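PDB 2O0M: transcriptional regulator, SorC family from Enterococcus faecalis, which probably acts as a transcriptional regulator that binds DNA and responds to a carbohydrate ligand. Local coordinates for residues His241-Ala246 and Ala305-Lys310; Met156-Met161 and Ser192-Asn197; Ala114-Ile119 and Asp332-Asn337; Phe273-Asp278 and Leu292-Leu297. One frame throughout, in Å; residues are numbered along the deposited sequence.

Contact 1. Residues His241-Ala246 and Ala305-Lys310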
loop_
_atom_site.group_PDB
_atom_site.type_symbol
_atom_site.label_atom_id
_atom_site.label_comp_id
_atom_site.label_asym_id
_atom_site.label_seq_id
_atom_site.Cartn_x
_atom_site.Cartn_y
_atom_site.Cartn_z
ATOM N N HIS A 241 0.580 0.445 -2.467
ATOM C CA HIS A 241 -0.167 0.249 -1.240
ATOM C C HIS A 241 -1.648 0.481 -1.456
ATOM O O HIS A 241 -2.042 1.096 -2.442
ATOM C CB HIS A 241 0.368 1.203 -0.173
ATOM C CG HIS A 241 0.055 2.648 -0.430
ATOM N ND1 HIS A 241 0.713 3.410 -1.371
ATOM C CD2 HIS A 241 -0.844 3.470 0.156
ATOM C CE1 HIS A 241 0.220 4.637 -1.363
ATOM N NE2 HIS A 241 -0.709 4.706 -0.426
ATOM N N SER A 242 -2.462 -0.010 -0.523
ATOM C CA SER A 242 -3.853 0.410 -0.441
ATOM C C SER A 242 -3.997 1.441 0.676
ATOM O O SER A 242 -3.010 1.911 1.271
ATOM C CB SER A 242 -4.808 -0.790 -0.280
ATOM O OG SER A 242 -6.161 -0.410 -0.478
ATOM N N ILE A 243 -5.238 1.832 0.912
ATOM C CA ILE A 243 -5.616 2.747 1.973
ATOM C C ILE A 243 -6.681 2.030 2.764
ATOM O O ILE A 243 -7.687 1.580 2.202
ATOM C CB ILE A 243 -6.155 4.071 1.398
ATOM C CG1 ILE A 243 -5.076 4.762 0.548
ATOM C CG2 ILE A 243 -6.622 5.007 2.508
ATOM C CD1 ILE A 243 -5.643 5.788 -0.412
ATOM N N GLY A 244 -6.468 1.921 4.068
ATOM C CA GLY A 244 -7.394 1.193 4.927
ATOM C C GLY A 244 -8.388 2.103 5.610
ATOM O O GLY A 244 -8.126 3.292 5.813
ATOM N N ARG A 245 -9.540 1.532 5.946
ATOM C CA ARG A 245 -10.513 2.174 6.812
ATOM C C ARG A 245 -10.000 1.950 8.243
ATOM O O ARG A 245 -9.814 0.806 8.679
ATOM C CB ARG A 245 -11.908 1.579 6.551
ATOM C CG ARG A 245 -12.394 1.859 5.121
ATOM C CD ARG A 245 -13.668 1.128 4.712
ATOM N NE ARG A 245 -14.797 1.561 5.523
ATOM C CZ ARG A 245 -15.327 0.869 6.531
ATOM N NH1 ARG A 245 -14.846 -0.322 6.865
ATOM N NH2 ARG A 245 -16.339 1.368 7.217
ATOM N N ALA A 246 -9.728 3.044 8.954
ATOM C CA ALA A 246 -8.879 3.027 10.156
ATOM C C ALA A 246 -9.311 2.043 11.246
ATOM O O ALA A 246 -8.520 1.219 11.683
ATOM C CB ALA A 246 -8.762 4.416 10.736
ATOM N N ALA A 305 -1.096 4.200 -5.204
ATOM C CA ALA A 305 -2.129 3.864 -4.227
ATOM C C ALA A 305 -3.273 3.155 -4.968
ATOM O O ALA A 305 -3.719 3.606 -6.030
ATOM C CB ALA A 305 -2.655 5.097 -3.562
ATOM N N ILE A 306 -3.760 2.058 -4.396
ATOM C CA ILE A 306 -4.845 1.290 -5.006
ATOM C C ILE A 306 -5.938 1.131 -3.969
ATOM O O ILE A 306 -5.746 0.448 -2.976
ATOM C CB ILE A 306 -4.373 -0.117 -5.440
ATOM C CG1 ILE A 306 -3.141 -0.020 -6.337
ATOM C CG2 ILE A 306 -5.502 -0.846 -6.168
ATOM C CD1 ILE A 306 -2.600 -1.379 -6.812
ATOM N N ALA A 307 -7.094 1.733 -4.216
ATOM C CA ALA A 307 -8.184 1.697 -3.243
ATOM C C ALA A 307 -9.478 2.026 -3.946
ATOM O O ALA A 307 -9.570 3.020 -4.677
ATOM C CB ALA A 307 -7.933 2.653 -2.092
ATOM N N GLY A 308 -10.476 1.188 -3.710
ATOM C CA GLY A 308 -11.754 1.344 -4.379
ATOM C C GLY A 308 -12.918 1.056 -3.463
ATOM O O GLY A 308 -12.739 0.633 -2.311
ATOM N N GLY A 309 -14.111 1.277 -4.004
ATOM C CA GLY A 309 -15.366 1.033 -3.303
ATOM C C GLY A 309 -15.900 2.324 -2.705
ATOM O O GLY A 309 -15.145 3.141 -2.185
ATOM N N LYS A 310 -17.213 2.518 -2.780
ATOM C CA LYS A 310 -17.834 3.638 -2.096
ATOM C C LYS A 310 -17.463 3.637 -0.600
ATOM O O LYS A 310 -17.312 4.695 0.014
ATOM C CB LYS A 310 -19.355 3.596 -2.276
ATOM C CG LYS A 310 -20.070 4.749 -1.605
ATOM C CD LYS A 310 -20.596 4.393 -0.232
ATOM C CE LYS A 310 -21.038 5.649 0.490
ATOM N NZ LYS A 310 -21.532 5.415 1.862
#
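The H241 ring carries the backbone of A305 on one face. A305 CA sits 3.8 Å above the ring plane, displaced from the ring centre, in a CH-pi contact. A305 CB comes beside the CE1-NE2 end of the ring, 3.6 Å from H241 CE1. Outside the two segments, the rings of F273 and Y319 also meet H241. With chi1 at 70°, H241 CG lies between its own backbone N and carbonyl carbon, and this brings the imidazole back over A305.

The backbones run parallel here, with H241 paired to A305. I306 N donates to H241 O at 2.8 Å. The next regular bond is not made: I243 N is 4.2 Å from I306 O, and the S242 hydroxyl bonds that carbonyl instead. S242 OG gives its proton to I306 O at 2.7 Å, in the carbonyl plane. Its chi1 of -168° turns the hydroxyl beside the carbonyl carbon, across to I306. I243 rests its CB on A307 CB at 4.2 Å. I243 N is buried by this contact and has no partner in the model. On the other side of the sheet, I306 packs on F127 and L131 of helix 122-138.

A phosphate ion, probably from the crystallisation liquor, lies about 4 Å from the side chain of S242. The site is the C-terminal end of two neighbouring parallel strands in a Rossmann-like alpha/beta sheet. Such folds usually place their ligand pocket there, consistent with the putative sugar-binding role of the domain.

Contact 2. Residues Met156-Met161 and Ser192-Asn197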
loop_
_atom_site.group_PDB
_atom_site.type_symbol
_atom_site.label_atom_id
_atom_site.label_comp_id
_atom_site.label_asym_id
_atom_site.label_seq_id
_atom_site.Cartn_x
_atom_site.Cartn_y
_atom_site.Cartn_z
HETATM N N MSE A 156 -5.441 -9.430 -3.560
HETATM C CA MSE A 156 -6.160 -9.698 -4.814
HETATM C C MSE A 156 -5.480 -9.090 -6.028
HETATM O O MSE A 156 -5.414 -9.720 -7.106
HETATM C CB MSE A 156 -7.595 -9.208 -4.722
HETATM C CG MSE A 156 -8.423 -9.977 -3.726
HETATM SE SE MSE A 156 -8.496 -11.904 -4.039
HETATM C CE MSE A 156 -8.479 -11.935 -5.964
ATOM N N VAL A 157 -4.974 -7.866 -5.875
ATOM C CA VAL A 157 -4.174 -7.249 -6.915
ATOM C C VAL A 157 -2.990 -8.137 -7.284
ATOM O O VAL A 157 -2.743 -8.408 -8.462
ATOM C CB VAL A 157 -3.656 -5.854 -6.477
ATOM C CG1 VAL A 157 -2.560 -5.368 -7.425
ATOM C CG2 VAL A 157 -4.811 -4.852 -6.414
ATOM N N ALA A 158 -2.247 -8.587 -6.272
ATOM C CA ALA A 158 -1.056 -9.396 -6.501
ATOM C C ALA A 158 -1.389 -10.673 -7.285
ATOM O O ALA A 158 -0.680 -11.035 -8.224
ATOM C CB ALA A 158 -0.375 -9.734 -5.186
ATOM N N GLU A 159 -2.480 -11.333 -6.915
ATOM C CA GLU A 159 -2.883 -12.594 -7.567
ATOM C C GLU A 159 -3.190 -12.396 -9.051
ATOM O O GLU A 159 -3.144 -13.352 -9.836
ATOM C CB GLU A 159 -4.113 -13.178 -6.869
ATOM C CG GLU A 159 -3.861 -13.655 -5.453
ATOM C CD GLU A 159 -3.014 -14.923 -5.374
ATOM O OE1 GLU A 159 -2.819 -15.595 -6.425
ATOM O OE2 GLU A 159 -2.564 -15.251 -4.248
ATOM N N ASN A 160 -3.495 -11.158 -9.434
ATOM C CA ASN A 160 -3.960 -10.844 -10.786
ATOM C C ASN A 160 -2.980 -10.007 -11.611
ATOM O O ASN A 160 -3.373 -9.329 -12.569
ATOM C CB ASN A 160 -5.326 -10.164 -10.686
ATOM C CG ASN A 160 -6.431 -11.141 -10.320
ATOM O OD1 ASN A 160 -6.883 -11.909 -11.165
ATOM N ND2 ASN A 160 -6.884 -11.103 -9.071
HETATM N N MSE A 161 -1.698 -10.094 -11.277
HETATM C CA MSE A 161 -0.662 -9.372 -12.015
HETATM C C MSE A 161 -0.180 -10.165 -13.224
HETATM O O MSE A 161 -0.272 -11.396 -13.243
HETATM C CB MSE A 161 0.531 -9.105 -11.119
HETATM C CG MSE A 161 0.173 -8.357 -9.905
HETATM SE SE MSE A 161 -0.075 -6.543 -10.375
HETATM C CE MSE A 161 1.814 -5.950 -10.725
ATOM N N SER A 192 4.303 -9.710 -1.485
ATOM C CA SER A 192 5.586 -9.599 -2.210
ATOM C C SER A 192 5.895 -10.873 -2.993
ATOM O O SER A 192 6.323 -10.828 -4.166
ATOM C CB SER A 192 6.736 -9.328 -1.232
ATOM O OG SER A 192 6.522 -8.115 -0.526
ATOM N N ALA A 193 5.660 -12.016 -2.350
ATOM C CA ALA A 193 5.980 -13.308 -2.950
ATOM C C ALA A 193 5.080 -13.583 -4.134
ATOM O O ALA A 193 5.542 -14.044 -5.192
ATOM C CB ALA A 193 5.878 -14.415 -1.926
ATOM N N VAL A 194 3.798 -13.287 -3.969
ATOM C CA VAL A 194 2.835 -13.485 -5.050
ATOM C C VAL A 194 3.141 -12.557 -6.223
ATOM O O VAL A 194 3.163 -12.987 -7.388
ATOM C CB VAL A 194 1.378 -13.315 -4.560
ATOM C CG1 VAL A 194 0.396 -13.350 -5.738
ATOM C CG2 VAL A 194 1.048 -14.420 -3.558
HETATM N N MSE A 195 3.381 -11.285 -5.928
HETATM C CA MSE A 195 3.711 -10.336 -6.992
HETATM C C MSE A 195 4.942 -10.795 -7.750
HETATM O O MSE A 195 4.974 -10.741 -8.975
HETATM C CB MSE A 195 3.965 -8.945 -6.422
HETATM C CG MSE A 195 2.734 -8.240 -5.968
HETATM SE SE MSE A 195 2.943 -6.281 -6.117
HETATM C CE MSE A 195 1.087 -5.848 -5.816
ATOM N N ALA A 196 5.951 -11.256 -7.022
ATOM C CA ALA A 196 7.179 -11.715 -7.665
ATOM C C ALA A 196 6.870 -12.861 -8.619
ATOM O O ALA A 196 7.298 -12.856 -9.780
ATOM C CB ALA A 196 8.196 -12.140 -6.634
ATOM N N ASN A 197 6.096 -13.830 -8.133
ATOM C CA ASN A 197 5.717 -14.980 -8.942
ATOM C C ASN A 197 4.964 -14.578 -10.192
ATOM O O ASN A 197 5.330 -14.970 -11.289
ATOM C CB ASN A 197 4.860 -15.961 -8.147
ATOM C CG ASN A 197 4.440 -17.169 -8.977
ATOM O OD1 ASN A 197 5.286 -17.923 -9.474
ATOM N ND2 ASN A 197 3.142 -17.352 -9.144
#
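The end of helix 152-159 and helix 188-199 come closest at A158 and M195, whose CA atoms are 4.9 Å apart. So short an approach depends on the small side chain of A158, which points at the other helix. A158 CB touches M195 CG at 3.5 Å and V194 CG1 at 3.7 Å, and so fits between two consecutive residues of 192-197. V194 CG1 is anti to the backbone N (chi1 173°), and this branch also reaches the backbone, lying 3.6 Å from A158 O.

Both helices belong to beta-alpha-beta crossovers of the Rossmann-like sheet. Helix 152-159 links the parallel strands 142-148 and 169-175, and helix 188-199 links 169-175 to 202-203. They are successive connections packed side by side, and M195 also rests on F173 and V148 of the strands beneath.

M195 is a selenomethionine. Its chain is extended beyond CG and runs along toward V157, where CE meets V157 CG1 at 4.0 Å. V157 itself turns to F127 and L131 of helix 122-138. E159, on the exposed side, bends at chi2 (-71°), which brings its carboxylate back over V194. E159 OE2 lies 3.8 Å from V194 CG2, the two side chains crossing at about a right angle. No hydrogen bond joins the segments. Within 156-161, N160 ND2 donates to M156 O at 2.8 Å.

Contact 3. Residues Ala114-Ile119 and Asp332-Asn337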
loop_
_atom_site.group_PDB
_atom_site.type_symbol
_atom_site.label_atom_id
_atom_site.label_comp_id
_atom_site.label_asym_id
_atom_site.label_seq_id
_atom_site.Cartn_x
_atom_site.Cartn_y
_atom_site.Cartn_z
ATOM N N ALA A 114 -14.033 0.738 -14.254
ATOM C CA ALA A 114 -15.476 0.621 -14.306
ATOM C C ALA A 114 -15.955 -0.241 -13.155
ATOM O O ALA A 114 -15.377 -1.288 -12.878
ATOM C CB ALA A 114 -15.930 0.017 -15.642
ATOM N N GLY A 115 -17.016 0.211 -12.494
ATOM C CA GLY A 115 -17.717 -0.606 -11.525
ATOM C C GLY A 115 -17.469 -0.236 -10.078
ATOM O O GLY A 115 -16.979 0.852 -9.765
ATOM N N ASP A 116 -17.809 -1.179 -9.210
ATOM C CA ASP A 116 -17.816 -0.999 -7.758
ATOM C C ASP A 116 -17.188 -2.228 -7.098
ATOM O O ASP A 116 -17.820 -3.280 -7.007
ATOM C CB ASP A 116 -19.255 -0.807 -7.259
ATOM C CG ASP A 116 -19.338 -0.550 -5.759
ATOM O OD1 ASP A 116 -18.310 -0.603 -5.066
ATOM O OD2 ASP A 116 -20.452 -0.284 -5.272
ATOM N N SER A 117 -15.951 -2.086 -6.629
ATOM C CA SER A 117 -15.224 -3.183 -5.982
ATOM C C SER A 117 -15.855 -3.650 -4.670
ATOM O O SER A 117 -15.500 -4.714 -4.166
ATOM C CB SER A 117 -13.766 -2.796 -5.708
ATOM O OG SER A 117 -13.677 -1.688 -4.828
ATOM N N ASP A 118 -16.756 -2.858 -4.101
ATOM C CA ASP A 118 -17.518 -3.327 -2.938
ATOM C C ASP A 118 -18.386 -4.526 -3.299
ATOM O O ASP A 118 -18.532 -5.449 -2.509
ATOM C CB ASP A 118 -18.423 -2.228 -2.378
ATOM C CG ASP A 118 -17.657 -1.153 -1.627
ATOM O OD1 ASP A 118 -16.652 -1.476 -0.968
ATOM O OD2 ASP A 118 -18.088 0.020 -1.694
ATOM N N ILE A 119 -18.979 -4.497 -4.485
ATOM C CA ILE A 119 -19.969 -5.503 -4.864
ATOM C C ILE A 119 -19.550 -6.393 -6.047
ATOM O O ILE A 119 -20.196 -7.419 -6.304
ATOM C CB ILE A 119 -21.360 -4.837 -5.104
ATOM C CG1 ILE A 119 -21.427 -4.124 -6.459
ATOM C CG2 ILE A 119 -21.687 -3.867 -3.966
ATOM C CD1 ILE A 119 -22.729 -3.333 -6.700
ATOM N N ASP A 332 -11.939 2.988 -8.366
ATOM C CA ASP A 332 -13.086 2.612 -9.194
ATOM C C ASP A 332 -14.147 3.696 -9.231
ATOM O O ASP A 332 -14.047 4.708 -8.542
ATOM C CB ASP A 332 -13.649 1.242 -8.801
ATOM C CG ASP A 332 -14.087 1.156 -7.352
ATOM O OD1 ASP A 332 -14.325 2.197 -6.715
ATOM O OD2 ASP A 332 -14.209 0.014 -6.854
ATOM N N GLU A 333 -15.138 3.484 -10.090
ATOM C CA GLU A 333 -16.215 4.441 -10.273
ATOM C C GLU A 333 -16.966 4.671 -8.976
ATOM O O GLU A 333 -17.380 5.786 -8.685
ATOM C CB GLU A 333 -17.208 3.954 -11.336
ATOM C CG GLU A 333 -16.721 4.068 -12.769
ATOM C CD GLU A 333 -17.827 3.754 -13.786
ATOM O OE1 GLU A 333 -18.328 2.609 -13.794
ATOM O OE2 GLU A 333 -18.197 4.654 -14.577
ATOM N N ALA A 334 -17.164 3.615 -8.199
ATOM C CA ALA A 334 -17.951 3.746 -6.981
ATOM C C ALA A 334 -17.275 4.703 -5.999
ATOM O O ALA A 334 -17.924 5.567 -5.410
ATOM C CB ALA A 334 -18.194 2.407 -6.362
ATOM N N ALA A 335 -15.961 4.582 -5.855
ATOM C CA ALA A 335 -15.225 5.485 -4.973
ATOM C C ALA A 335 -15.210 6.913 -5.522
ATOM O O ALA A 335 -15.486 7.863 -4.795
ATOM C CB ALA A 335 -13.808 4.986 -4.760
ATOM N N ALA A 336 -14.897 7.043 -6.805
ATOM C CA ALA A 336 -14.804 8.342 -7.453
ATOM C C ALA A 336 -16.131 9.099 -7.417
ATOM O O ALA A 336 -16.160 10.271 -7.053
ATOM C CB ALA A 336 -14.319 8.181 -8.891
ATOM N N ASN A 337 -17.222 8.445 -7.813
ATOM C CA ASN A 337 -18.540 9.094 -7.779
ATOM C C ASN A 337 -18.871 9.621 -6.379
ATOM O O ASN A 337 -19.403 10.717 -6.232
ATOM C CB ASN A 337 -19.650 8.141 -8.240
ATOM C CG ASN A 337 -19.620 7.865 -9.735
ATOM O OD1 ASN A 337 -19.086 8.649 -10.526
ATOM N ND2 ASN A 337 -20.218 6.745 -10.132
#
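The loop 114-119 passes the first turn of the helix 333-339, with CA atoms 5.4 Å apart at G115 and E333 and 4.8 Å at D116 and A334. A334 N donates to G115 O at 3.2 Å. In return, G115 N donates to E333 OE1 at 3.0 Å, meeting the anti lone pair of that oxygen. The extended chain of E333 carries the carboxylate to that amide. G115 has a positive phi of 105°, which suits glycine.

D332 is the N-cap. Its OD1 accepts from A335 N at 3.0 Å, nearly along the C-O axis. Its OD2 takes S117 N and S117 OG, both at 2.7 Å, from opposite faces of the carboxylate plane. D116 lies beside A334 CB, and its OD1 accepts from D118 N in an Asx turn.

G309 N also donates to D332 OD1, so two donors reach each oxygen of this carboxylate. These bonds hold its rotation fixed. Together with the helix N terminus, they would favour the charged form of D332 despite D116 OD1 lying 4.5 Å from D332 OD2.

Contact 4. Residues Phe273-Asp278 and Leu292-Leu297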
loop_
_atom_site.group_PDB
_atom_site.type_symbol
_atom_site.label_atom_id
_atom_site.label_comp_id
_atom_site.label_asym_id
_atom_site.label_seq_id
_atom_site.Cartn_x
_atom_site.Cartn_y
_atom_site.Cartn_z
ATOM N N PHE A 273 0.453 2.441 5.723
ATOM C CA PHE A 273 1.843 2.213 6.187
ATOM C C PHE A 273 1.996 2.197 7.714
ATOM O O PHE A 273 3.104 2.393 8.233
ATOM C CB PHE A 273 2.812 3.246 5.612
ATOM C CG PHE A 273 2.715 3.444 4.139
ATOM C CD1 PHE A 273 3.259 2.529 3.262
ATOM C CD2 PHE A 273 2.132 4.586 3.627
ATOM C CE1 PHE A 273 3.176 2.744 1.879
ATOM C CE2 PHE A 273 2.050 4.791 2.258
ATOM C CZ PHE A 273 2.566 3.877 1.403
ATOM N N GLY A 274 0.909 1.956 8.440
ATOM C CA GLY A 274 0.958 1.976 9.899
ATOM C C GLY A 274 0.830 3.359 10.502
ATOM O O GLY A 274 1.171 3.561 11.690
ATOM N N TYR A 275 0.369 4.308 9.687
ATOM C CA TYR A 275 -0.035 5.637 10.153
ATOM C C TYR A 275 -1.541 5.754 10.067
ATOM O O TYR A 275 -2.148 5.241 9.124
ATOM C CB TYR A 275 0.589 6.746 9.301
ATOM C CG TYR A 275 2.106 6.713 9.266
ATOM C CD1 TYR A 275 2.868 7.489 10.127
ATOM C CD2 TYR A 275 2.775 5.886 8.373
ATOM C CE1 TYR A 275 4.253 7.450 10.093
ATOM C CE2 TYR A 275 4.153 5.831 8.330
ATOM C CZ TYR A 275 4.897 6.619 9.179
ATOM O OH TYR A 275 6.275 6.555 9.114
ATOM N N PHE A 276 -2.140 6.442 11.042
ATOM C CA PHE A 276 -3.583 6.672 11.051
ATOM C C PHE A 276 -3.893 8.151 10.890
ATOM O O PHE A 276 -3.261 8.978 11.529
ATOM C CB PHE A 276 -4.192 6.126 12.342
ATOM C CG PHE A 276 -4.123 4.636 12.428
ATOM C CD1 PHE A 276 -5.200 3.864 12.023
ATOM C CD2 PHE A 276 -2.953 3.998 12.829
ATOM C CE1 PHE A 276 -5.139 2.497 12.057
ATOM C CE2 PHE A 276 -2.877 2.612 12.853
ATOM C CZ PHE A 276 -3.965 1.863 12.472
ATOM N N PHE A 277 -4.867 8.460 10.036
ATOM C CA PHE A 277 -5.167 9.842 9.638
ATOM C C PHE A 277 -6.614 10.215 9.964
ATOM O O PHE A 277 -7.528 9.440 9.713
ATOM C CB PHE A 277 -4.954 10.022 8.134
ATOM C CG PHE A 277 -3.591 9.599 7.656
ATOM C CD1 PHE A 277 -2.576 10.539 7.471
ATOM C CD2 PHE A 277 -3.321 8.262 7.378
ATOM C CE1 PHE A 277 -1.328 10.148 7.024
ATOM C CE2 PHE A 277 -2.070 7.870 6.941
ATOM C CZ PHE A 277 -1.064 8.817 6.769
ATOM N N ASP A 278 -6.826 11.415 10.503
ATOM C CA ASP A 278 -8.188 11.911 10.673
ATOM C C ASP A 278 -8.652 12.579 9.376
ATOM O O ASP A 278 -7.900 12.611 8.399
ATOM C CB ASP A 278 -8.321 12.825 11.908
ATOM C CG ASP A 278 -7.546 14.127 11.786
ATOM O OD1 ASP A 278 -7.173 14.528 10.668
ATOM O OD2 ASP A 278 -7.319 14.768 12.835
ATOM N N LEU A 292 9.676 1.496 5.948
ATOM C CA LEU A 292 9.525 2.803 5.309
ATOM C C LEU A 292 9.044 3.912 6.233
ATOM O O LEU A 292 8.107 3.723 6.997
ATOM C CB LEU A 292 8.530 2.683 4.144
ATOM C CG LEU A 292 8.123 4.015 3.513
ATOM C CD1 LEU A 292 9.095 4.405 2.400
ATOM C CD2 LEU A 292 6.698 3.974 3.003
ATOM N N GLN A 293 9.675 5.082 6.132
ATOM C CA GLN A 293 9.154 6.303 6.751
ATOM C C GLN A 293 8.218 7.061 5.810
ATOM O O GLN A 293 8.531 7.247 4.640
ATOM C CB GLN A 293 10.294 7.243 7.108
ATOM C CG GLN A 293 11.288 6.683 8.066
ATOM C CD GLN A 293 12.359 7.700 8.438
ATOM O OE1 GLN A 293 12.048 8.793 8.916
ATOM N NE2 GLN A 293 13.620 7.345 8.221
ATOM N N LEU A 294 7.090 7.532 6.331
ATOM C CA LEU A 294 6.141 8.303 5.534
ATOM C C LEU A 294 6.837 9.468 4.824
ATOM O O LEU A 294 6.614 9.700 3.633
ATOM C CB LEU A 294 5.013 8.832 6.424
ATOM C CG LEU A 294 3.801 9.498 5.769
ATOM C CD1 LEU A 294 3.063 8.520 4.890
ATOM C CD2 LEU A 294 2.878 10.036 6.842
ATOM N N LYS A 295 7.694 10.182 5.553
ATOM C CA LYS A 295 8.381 11.357 4.995
ATOM C C LYS A 295 9.202 11.023 3.746
ATOM O O LYS A 295 9.407 11.877 2.876
ATOM C CB LYS A 295 9.283 12.036 6.043
ATOM C CG LYS A 295 10.653 11.402 6.231
ATOM C CD LYS A 295 11.522 12.231 7.169
ATOM C CE LYS A 295 12.908 11.636 7.329
ATOM N NZ LYS A 295 13.551 12.151 8.576
ATOM N N ASN A 296 9.688 9.794 3.661
ATOM C CA ASN A 296 10.557 9.404 2.556
ATOM C C ASN A 296 9.797 8.993 1.302
ATOM O O ASN A 296 10.401 8.833 0.246
ATOM C CB ASN A 296 11.509 8.296 2.987
ATOM C CG ASN A 296 12.553 8.774 3.999
ATOM O OD1 ASN A 296 12.919 9.953 4.043
ATOM N ND2 ASN A 296 13.036 7.851 4.810
ATOM N N LEU A 297 8.478 8.827 1.405
ATOM C CA LEU A 297 7.680 8.547 0.204
ATOM C C LEU A 297 7.838 9.636 -0.838
ATOM O O LEU A 297 7.823 9.344 -2.028
ATOM C CB LEU A 297 6.193 8.426 0.527
ATOM C CG LEU A 297 5.662 7.132 1.102
ATOM C CD1 LEU A 297 4.150 7.257 1.179
ATOM C CD2 LEU A 297 6.057 5.942 0.233
#
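Y275 OH accepts the backbone N-H of L294 at 3.1 Å, with a nearly straight N-H...O angle of 166°. This is the one hydrogen bond between the two segments. The neighbouring carbonyl, L292 O, is taken by R177 NE.

The rest of the contact is apolar. L294 CB lies over one face of the Y275 ring, 3.5 Å above its plane. The same leucine thus gives its N-H to the hydroxyl and packs its CB on the ring. L294 CG is anti to the backbone N (chi1 -171°), and CD2 reaches on to the edge of the F277 ring, 4.1 Å from F277 CZ. L292 CD2 sits over one face of the F273 ring, 3.7 Å above the plane. L297 CD1 meets the same ring near CE2, at 3.4 Å from F273 CE2.

F273 and G274 form the two-residue turn of the hairpin between strands 270-272 and 275-277. Both have positive phi, with backbone angles near those of a type I' turn, a common choice for so short a hairpin. The loop 292-297 thus packs against the hairpin through F273, Y275 and F277. F277 also meets Y319 edge-to-face, which brings in helix 313-320.

The chemistry is that of three aromatic rings packed against leucine side chains, two of the rings met over a face, with a single directional bond. Packing and dispersion would hold the loop, while the tyrosine hydroxyl sets the position of the L294 backbone.

Overall arrangement
From the N terminus, the chain enters contact 3 at 114-119, and this loop closes last, at 332-337, joining the loop after strand 109-113 to the start of helix 333-339. The other three contacts are nested inside it. Contact 2 opens and closes first, joining two helices that follow consecutive strands. Contact 1 then opens at 241-246 and closes at 305-310, joining strands 238-245 and 302-306. Contact 4 lies wholly within its loop and packs the segment before strand 302-306 on the hairpin 270-277. No two contacts cross. Contact 1 touches each of the others, while contacts 2 and 4 lie on opposite sides of the chain's centre, about 23 Å apart between centres.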